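Local coordinates for protein CT_858 (Chlamydia trachomatis, PDB 3DOR) that probably cleaves proteins as a secreted serine-type endopeptidase, seen here in its mature, dimeric form, at residues Q60-F65 with N503-K508; Q9-L14 with S42-L47; R153-S156 with K160-S163. One frame throughout, in Å; residues are numbered along the deposited sequence.

Contact 1: residues Q60-F65 with N503-K508; sequences QVLADF and NRTGIK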
loop_
_atom_site.group_PDB
_atom_site.type_symbol
_atom_site.label_atom_id
_atom_site.label_comp_id
_atom_site.label_asym_id
_atom_site.label_seq_id
_atom_site.Cartn_x
_atom_site.Cartn_y
_atom_site.Cartn_z
ATOM N N GLN B 60 -18.085 -10.051 13.081
ATOM C CA GLN B 60 -18.266 -9.613 14.458
ATOM C C GLN B 60 -17.333 -10.397 15.364
ATOM O O GLN B 60 -16.716 -9.836 16.268
ATOM C CB GLN B 60 -19.712 -9.849 14.901
ATOM C CG GLN B 60 -20.705 -8.858 14.339
ATOM C CD GLN B 60 -22.096 -9.436 14.225
ATOM O OE1 GLN B 60 -22.483 -10.299 15.010
ATOM N NE2 GLN B 60 -22.862 -8.958 13.248
ATOM N N VAL B 61 -17.223 -11.697 15.125
ATOM C CA VAL B 61 -16.354 -12.527 15.950
ATOM C C VAL B 61 -14.889 -12.138 15.825
ATOM O O VAL B 61 -14.168 -12.086 16.824
ATOM C CB VAL B 61 -16.498 -14.022 15.604
ATOM C CG1 VAL B 61 -15.475 -14.838 16.383
ATOM C CG2 VAL B 61 -17.902 -14.491 15.938
ATOM N N LEU B 62 -14.447 -11.871 14.599
ATOM C CA LEU B 62 -13.056 -11.487 14.370
ATOM C C LEU B 62 -12.801 -10.105 14.964
ATOM O O LEU B 62 -11.760 -9.858 15.571
ATOM C CB LEU B 62 -12.743 -11.487 12.866
ATOM C CG LEU B 62 -12.840 -12.849 12.171
ATOM C CD1 LEU B 62 -12.420 -12.726 10.717
ATOM C CD2 LEU B 62 -11.953 -13.848 12.879
ATOM N N ALA B 63 -13.764 -9.210 14.790
ATOM C CA ALA B 63 -13.658 -7.858 15.316
ATOM C C ALA B 63 -13.598 -7.871 16.848
ATOM O O ALA B 63 -12.872 -7.080 17.451
ATOM C CB ALA B 63 -14.838 -7.022 14.837
ATOM N N ASP B 64 -14.361 -8.768 17.474
ATOM C CA ASP B 64 -14.365 -8.869 18.933
ATOM C C ASP B 64 -13.057 -9.448 19.430
ATOM O O ASP B 64 -12.573 -9.083 20.496
ATOM C CB ASP B 64 -15.536 -9.732 19.416
ATOM C CG ASP B 64 -16.874 -9.034 19.246
ATOM O OD1 ASP B 64 -16.886 -7.866 18.796
ATOM O OD2 ASP B 64 -17.915 -9.647 19.560
ATOM N N PHE B 65 -12.487 -10.354 18.645
ATOM C CA PHE B 65 -11.216 -10.983 18.976
ATOM C C PHE B 65 -10.118 -9.907 19.037
ATOM O O PHE B 65 -9.326 -9.859 19.980
ATOM C CB PHE B 65 -10.878 -12.025 17.905
ATOM C CG PHE B 65 -9.511 -12.626 18.042
ATOM C CD1 PHE B 65 -9.200 -13.450 19.122
ATOM C CD2 PHE B 65 -8.534 -12.387 17.072
ATOM C CE1 PHE B 65 -7.930 -14.034 19.237
ATOM C CE2 PHE B 65 -7.258 -12.962 17.170
ATOM C CZ PHE B 65 -6.957 -13.787 18.255
ATOM N N ASN B 503 -9.197 -12.304 0.978
ATOM C CA ASN B 503 -9.891 -13.278 1.814
ATOM C C ASN B 503 -11.369 -13.272 1.469
ATOM O O ASN B 503 -11.856 -12.337 0.838
ATOM C CB ASN B 503 -9.711 -12.901 3.285
ATOM C CG ASN B 503 -10.321 -11.550 3.608
ATOM O OD1 ASN B 503 -11.423 -11.465 4.156
ATOM N ND2 ASN B 503 -9.618 -10.479 3.241
ATOM N N ARG B 504 -12.074 -14.314 1.898
ATOM C CA ARG B 504 -13.504 -14.456 1.636
ATOM C C ARG B 504 -14.339 -14.038 2.846
ATOM O O ARG B 504 -15.555 -14.225 2.862
ATOM C CB ARG B 504 -13.834 -15.913 1.284
ATOM C CG ARG B 504 -13.202 -16.449 0.008
ATOM C CD ARG B 504 -14.019 -16.078 -1.212
ATOM N NE ARG B 504 -13.465 -16.625 -2.454
ATOM C CZ ARG B 504 -13.293 -17.921 -2.701
ATOM N NH1 ARG B 504 -13.629 -18.827 -1.791
ATOM N NH2 ARG B 504 -12.790 -18.315 -3.864
ATOM N N THR B 505 -13.685 -13.485 3.864
ATOM C CA THR B 505 -14.393 -13.049 5.063
ATOM C C THR B 505 -14.719 -11.561 4.996
ATOM O O THR B 505 -15.319 -11.003 5.916
ATOM C CB THR B 505 -13.564 -13.318 6.344
ATOM O OG1 THR B 505 -13.112 -14.677 6.347
ATOM C CG2 THR B 505 -14.414 -13.086 7.586
ATOM N N GLY B 506 -14.319 -10.912 3.906
ATOM C CA GLY B 506 -14.600 -9.497 3.763
ATOM C C GLY B 506 -13.742 -8.563 4.597
ATOM O O GLY B 506 -14.122 -7.415 4.841
ATOM N N ILE B 507 -12.591 -9.046 5.042
ATOM C CA ILE B 507 -11.686 -8.231 5.842
ATOM C C ILE B 507 -10.971 -7.232 4.937
ATOM O O ILE B 507 -10.378 -7.614 3.933
ATOM C CB ILE B 507 -10.649 -9.104 6.545
ATOM C CG1 ILE B 507 -11.359 -10.126 7.435
ATOM C CG2 ILE B 507 -9.711 -8.234 7.359
ATOM C CD1 ILE B 507 -10.415 -11.046 8.177
ATOM N N LYS B 508 -11.030 -5.952 5.287
ATOM C CA LYS B 508 -10.398 -4.917 4.471
ATOM C C LYS B 508 -9.011 -4.583 4.996
ATOM O O LYS B 508 -8.039 -4.534 4.241
ATOM C CB LYS B 508 -11.272 -3.661 4.449
ATOM C CG LYS B 508 -10.772 -2.558 3.518
ATOM C CD LYS B 508 -11.753 -1.385 3.471
ATOM C CE LYS B 508 -11.316 -0.340 2.450
ATOM N NZ LYS B 508 -12.254 0.812 2.345
#
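Leu62 meets Thr505 and Ile507 through methyl groups alone; the flat group of the site, the Asn503 amide, does not touch 60-65 but shapes the loop behind them. In the plane of that amide, 5° out of it, lies Ile507 O, which takes a bond from Asn503 ND2 (3.0 Å). Asn503 OD1 accepts Ile507 N at 2.8 Å, the N-H lying in the carbonyl plane and on a lone pair, and receives a second, weak bond from Thr505 N. With both ends of the amide engaged, its rotation is fixed and the turn before strand 507-518 is tied together. On the helix side, Leu62 CD1 does all the touching: it reaches Ile507 CD1 at 3.6 Å, the two side chains crossing at about a right angle, and Thr505 CG2 at 3.7 Å, tip to tip. With OG1 anti to the carbonyl carbon (chi1 -50°), Thr505 turns its methyl to Leu62, while OG1 makes a probable, unusually short hydrogen bond with Asp10 OD2 of helix 2-20. All three touching residues are buried. Helix 55-67 packs on the start of strand 507-518, where Gly506 and Lys508 make backbone hydrogen bonds with Phe79 and Thr77, and Ile507 rests on Val76 and Phe78.

Contact 2: residues Q9-L14 with S42-L47; sequences QDLSFL and SAQQKL
Leu11 gives up far more surface than any other residue of this contact, 73 Å², and its CD1 methyl makes the closest approach to each of its three partners. That one atom meets Ala43 CB at 3.7 Å, and its distance to Gln44 CG is also 3.7 Å. The third partner, Leu47 CD1, lies slightly farther from Leu11 CD1, at 3.9 Å. Ala43, Gln44 and Leu47 are spaced along one face of their helix, so the methyl lodges among two successive residues and one a turn further on. The torsions explain the reach: CG of Leu11 stands roughly anti to the backbone N (chi1 -159°), and the side chain continues extended from there to CD1, straight out across the interface. Ala43 and Leu47 bury 19 and 18 Å². Gln44 contributes the aliphatic part of its chain, crossed by Leu11 at about a right angle, while its NE2 is hydrogen-bonded to Ser40 on its own helix. No hydrogen bond joins the segments. Their axes approach to 10.7 Å with N-to-C directions 171° apart, a nearly antiparallel pair whose separation is bridged by Leu11, with Ala43 and Leu47 facing it. Elsewhere on helix 2-20, Phe13 stacks on Phe13 of the second subunit. Helix 55-67 lies against the pair: Leu11 also touches Leu62 and Phe65 there, and Leu47 touches Cys58 and Val61. Beyond helix 2-20 comes strand 507-518, where Asp10 packs on Ile507 and Leu14 on Cys510.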
loop_
_atom_site.group_PDB
_atom_site.type_symbol
_atom_site.label_atom_id
_atom_site.label_comp_id
_atom_site.label_asym_id
_atom_site.label_seq_id
_atom_site.Cartn_x
_atom_site.Cartn_y
_atom_site.Cartn_z
ATOM N N GLN B 9 -9.879 -19.823 8.998
ATOM C CA GLN B 9 -8.612 -19.635 8.302
ATOM C C GLN B 9 -8.069 -18.231 8.567
ATOM O O GLN B 9 -6.921 -18.056 8.971
ATOM C CB GLN B 9 -8.805 -19.818 6.796
ATOM C CG GLN B 9 -7.739 -20.661 6.127
ATOM C CD GLN B 9 -6.335 -20.180 6.429
ATOM O OE1 GLN B 9 -5.972 -19.046 6.114
ATOM N NE2 GLN B 9 -5.534 -21.045 7.046
ATOM N N ASP B 10 -8.905 -17.225 8.344
ATOM C CA ASP B 10 -8.474 -15.853 8.544
ATOM C C ASP B 10 -8.182 -15.547 10.011
ATOM O O ASP B 10 -7.280 -14.765 10.321
ATOM C CB ASP B 10 -9.513 -14.892 7.954
ATOM C CG ASP B 10 -9.654 -15.057 6.447
ATOM O OD1 ASP B 10 -8.612 -15.200 5.769
ATOM O OD2 ASP B 10 -10.793 -15.044 5.933
ATOM N N LEU B 11 -8.925 -16.185 10.911
ATOM C CA LEU B 11 -8.706 -15.989 12.340
ATOM C C LEU B 11 -7.302 -16.499 12.633
ATOM O O LEU B 11 -6.509 -15.836 13.305
ATOM C CB LEU B 11 -9.715 -16.804 13.160
ATOM C CG LEU B 11 -10.018 -16.408 14.612
ATOM C CD1 LEU B 11 -10.720 -17.566 15.297
ATOM C CD2 LEU B 11 -8.760 -16.056 15.371
ATOM N N SER B 12 -6.992 -17.681 12.110
ATOM C CA SER B 12 -5.683 -18.275 12.341
ATOM C C SER B 12 -4.587 -17.368 11.804
ATOM O O SER B 12 -3.496 -17.301 12.367
ATOM C CB SER B 12 -5.582 -19.656 11.680
ATOM O OG SER B 12 -5.480 -19.546 10.270
ATOM N N PHE B 13 -4.867 -16.678 10.704
ATOM C CA PHE B 13 -3.871 -15.772 10.152
ATOM C C PHE B 13 -3.668 -14.594 11.106
ATOM O O PHE B 13 -2.533 -14.213 11.406
ATOM C CB PHE B 13 -4.296 -15.254 8.778
ATOM C CG PHE B 13 -3.283 -14.338 8.146
ATOM C CD1 PHE B 13 -1.987 -14.786 7.891
ATOM C CD2 PHE B 13 -3.617 -13.028 7.820
ATOM C CE1 PHE B 13 -1.034 -13.942 7.319
ATOM C CE2 PHE B 13 -2.674 -12.170 7.245
ATOM C CZ PHE B 13 -1.379 -12.627 6.992
ATOM N N LEU B 14 -4.768 -14.021 11.590
ATOM C CA LEU B 14 -4.676 -12.898 12.518
ATOM C C LEU B 14 -3.915 -13.309 13.764
ATOM O O LEU B 14 -3.036 -12.593 14.228
ATOM C CB LEU B 14 -6.062 -12.410 12.919
ATOM C CG LEU B 14 -6.942 -11.821 11.826
ATOM C CD1 LEU B 14 -8.232 -11.339 12.476
ATOM C CD2 LEU B 14 -6.223 -10.671 11.111
ATOM N N SER B 42 -11.297 -19.451 22.070
ATOM C CA SER B 42 -12.643 -18.994 22.378
ATOM C C SER B 42 -13.349 -18.504 21.120
ATOM O O SER B 42 -14.519 -18.816 20.889
ATOM C CB SER B 42 -12.594 -17.868 23.416
ATOM O OG SER B 42 -13.881 -17.299 23.597
ATOM N N ALA B 43 -12.638 -17.733 20.304
ATOM C CA ALA B 43 -13.214 -17.219 19.064
ATOM C C ALA B 43 -13.574 -18.374 18.143
ATOM O O ALA B 43 -14.655 -18.394 17.561
ATOM C CB ALA B 43 -12.231 -16.285 18.367
ATOM N N GLN B 44 -12.658 -19.333 18.018
ATOM C CA GLN B 44 -12.874 -20.503 17.165
ATOM C C GLN B 44 -14.159 -21.214 17.550
ATOM O O GLN B 44 -14.986 -21.546 16.695
ATOM C CB GLN B 44 -11.705 -21.481 17.292
ATOM C CG GLN B 44 -10.379 -20.926 16.812
ATOM C CD GLN B 44 -9.246 -21.907 17.001
ATOM O OE1 GLN B 44 -9.338 -23.065 16.593
ATOM N NE2 GLN B 44 -8.165 -21.451 17.615
ATOM N N GLN B 45 -14.326 -21.445 18.846
ATOM C CA GLN B 45 -15.522 -22.113 19.327
ATOM C C GLN B 45 -16.788 -21.360 18.966
ATOM O O GLN B 45 -17.790 -21.968 18.593
ATOM C CB GLN B 45 -15.445 -22.326 20.835
ATOM C CG GLN B 45 -14.765 -23.628 21.190
ATOM C CD GLN B 45 -15.408 -24.805 20.475
ATOM O OE1 GLN B 45 -16.616 -25.031 20.597
ATOM N NE2 GLN B 45 -14.607 -25.555 19.720
ATOM N N LYS B 46 -16.751 -20.039 19.068
ATOM C CA LYS B 46 -17.924 -19.257 18.722
ATOM C C LYS B 46 -18.266 -19.483 17.252
ATOM O O LYS B 46 -19.434 -19.543 16.880
ATOM C CB LYS B 46 -17.681 -17.769 18.997
ATOM C CG LYS B 46 -17.532 -17.454 20.478
ATOM C CD LYS B 46 -17.592 -15.955 20.780
ATOM C CE LYS B 46 -16.346 -15.220 20.316
ATOM N NZ LYS B 46 -16.398 -13.778 20.687
ATOM N N LEU B 47 -17.240 -19.620 16.418
ATOM C CA LEU B 47 -17.448 -19.838 14.991
ATOM C C LEU B 47 -17.887 -21.274 14.701
ATOM O O LEU B 47 -18.764 -21.511 13.870
ATOM C CB LEU B 47 -16.160 -19.534 14.218
ATOM C CG LEU B 47 -15.666 -18.087 14.156
ATOM C CD1 LEU B 47 -14.255 -18.069 13.613
ATOM C CD2 LEU B 47 -16.590 -17.252 13.282
#

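Contact 3: residues R153-S156 with K160-S163; sequences RMAS and KVPS
Arg153 and Pro162 make the tight part of this contact: Arg153 CG comes within 3.5 Å of Pro162 CD, and the two side chains cross at about a right angle. Because the arginine chain bends at its second torsion (chi2 -65°), the guanidinium folds back beside the proline ring, and NH1 approaches Pro162 CG obliquely, at 4.0 Å. Two other nitrogens of that group fix its orientation from elsewhere, NE on Thr149 O and NH2 on Leu150 O, carbonyls at the end of helix 140-150. A second close patch forms at Val161, whose CG2 sits 3.6 Å from Ala155 N and touches the methyl of Ala155 as well. The solvent side is looser. No direct hydrogen bond crosses between the segments, although Arg153 and Val161 have their CA atoms just 5.6 Å apart; a water does the bridging instead. It donates to Lys160 O at 2.6 Å, and it accepts a weak bond from Arg153 NH1 at 3.0 Å. The CB of Lys160 points away from 153-156. Residues 160-163 have no regular strand: they are loop running beside strand 152-154. Val161 and Pro162 also rest on Ala84 of strand 83-92. That strand pairs antiparallel with strand 152-154 in the sheet of the PDZ-family region, and the loop 160-163 that leads to strand 165-171 packs beside it at the surface.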
loop_
_atom_site.group_PDB
_atom_site.type_symbol
_atom_site.label_atom_id
_atom_site.label_comp_id
_atom_site.label_asym_id
_atom_site.label_seq_id
_atom_site.Cartn_x
_atom_site.Cartn_y
_atom_site.Cartn_z
ATOM N N ARG B 153 -23.461 2.979 14.316
ATOM C CA ARG B 153 -23.132 1.558 14.209
ATOM C C ARG B 153 -22.724 1.258 12.775
ATOM O O ARG B 153 -23.421 1.628 11.833
ATOM C CB ARG B 153 -24.339 0.707 14.599
ATOM C CG ARG B 153 -24.974 1.104 15.918
ATOM C CD ARG B 153 -24.037 0.887 17.096
ATOM N NE ARG B 153 -24.594 1.490 18.301
ATOM C CZ ARG B 153 -25.626 1.001 18.987
ATOM N NH1 ARG B 153 -26.215 -0.123 18.606
ATOM N NH2 ARG B 153 -26.106 1.671 20.025
ATOM N N MET B 154 -21.603 0.567 12.609
ATOM C CA MET B 154 -21.102 0.284 11.275
ATOM C C MET B 154 -20.620 -1.141 11.088
ATOM O O MET B 154 -19.739 -1.602 11.808
ATOM C CB MET B 154 -19.960 1.252 10.963
ATOM C CG MET B 154 -20.396 2.710 10.912
ATOM S SD MET B 154 -19.019 3.866 11.017
ATOM C CE MET B 154 -18.286 3.618 9.420
ATOM N N ALA B 155 -21.197 -1.841 10.117
ATOM C CA ALA B 155 -20.775 -3.210 9.856
ATOM C C ALA B 155 -19.318 -3.166 9.400
ATOM O O ALA B 155 -18.610 -4.161 9.503
ATOM C CB ALA B 155 -21.648 -3.856 8.767
ATOM N N SER B 156 -18.879 -2.010 8.901
ATOM C CA SER B 156 -17.500 -1.857 8.437
ATOM C C SER B 156 -16.534 -2.009 9.606
ATOM O O SER B 156 -15.350 -2.275 9.415
ATOM C CB SER B 156 -17.287 -0.483 7.768
ATOM O OG SER B 156 -17.420 0.589 8.692
ATOM N N LYS B 160 -22.952 -4.800 15.121
ATOM C CA LYS B 160 -24.224 -5.376 14.712
ATOM C C LYS B 160 -24.965 -4.086 14.391
ATOM O O LYS B 160 -24.918 -3.147 15.179
ATOM C CB LYS B 160 -24.924 -6.069 15.879
ATOM C CG LYS B 160 -24.284 -7.360 16.342
ATOM C CD LYS B 160 -25.105 -7.964 17.475
ATOM C CE LYS B 160 -24.578 -9.326 17.891
ATOM N NZ LYS B 160 -25.287 -9.822 19.103
ATOM N N VAL B 161 -25.630 -4.016 13.248
ATOM C CA VAL B 161 -26.336 -2.793 12.894
ATOM C C VAL B 161 -27.840 -2.854 13.153
ATOM O O VAL B 161 -28.539 -3.703 12.601
ATOM C CB VAL B 161 -26.117 -2.435 11.406
ATOM C CG1 VAL B 161 -26.829 -1.133 11.074
ATOM C CG2 VAL B 161 -24.630 -2.318 11.113
ATOM N N PRO B 162 -28.355 -1.950 14.001
ATOM C CA PRO B 162 -29.785 -1.904 14.320
ATOM C C PRO B 162 -30.504 -1.074 13.261
ATOM O O PRO B 162 -29.867 -0.493 12.384
ATOM C CB PRO B 162 -29.807 -1.216 15.677
ATOM C CG PRO B 162 -28.711 -0.191 15.515
ATOM C CD PRO B 162 -27.600 -1.014 14.856
ATOM N N SER B 163 -31.827 -1.017 13.351
ATOM C CA SER B 163 -32.637 -0.252 12.414
ATOM C C SER B 163 -34.009 -0.064 13.025
ATOM O O SER B 163 -34.318 -0.647 14.060
ATOM C CB SER B 163 -32.785 -0.995 11.087
ATOM O OG SER B 163 -33.525 -2.193 11.266
HETATM O O HOH W 1 -24.629 -2.519 17.668
#

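In the fold
Contacts 1 and 2 are neighbours, their centres 9 Å apart, and belong to one cluster of N-terminal helices, 2-20 and 36-48 in contact 2 and 55-67 in contact 1: Leu62 CD2 packs on Leu11 CG at 3.6 Å, so helix 55-67 joins that pair to strand 507-518. Contact 3 lies 14 Å from contact 1 between centres, touching it through Gln60 and Lys160, and 21 Å from contact 2. Along the chain contact 2 closes first; contact 1 then spans residues 66-502, which include the PDZ domain and contact 3. These helices are thereby brought against a strand of the S41 region, with a PDZ loop alongside. Only contacts 1 and 2 touch the second subunit.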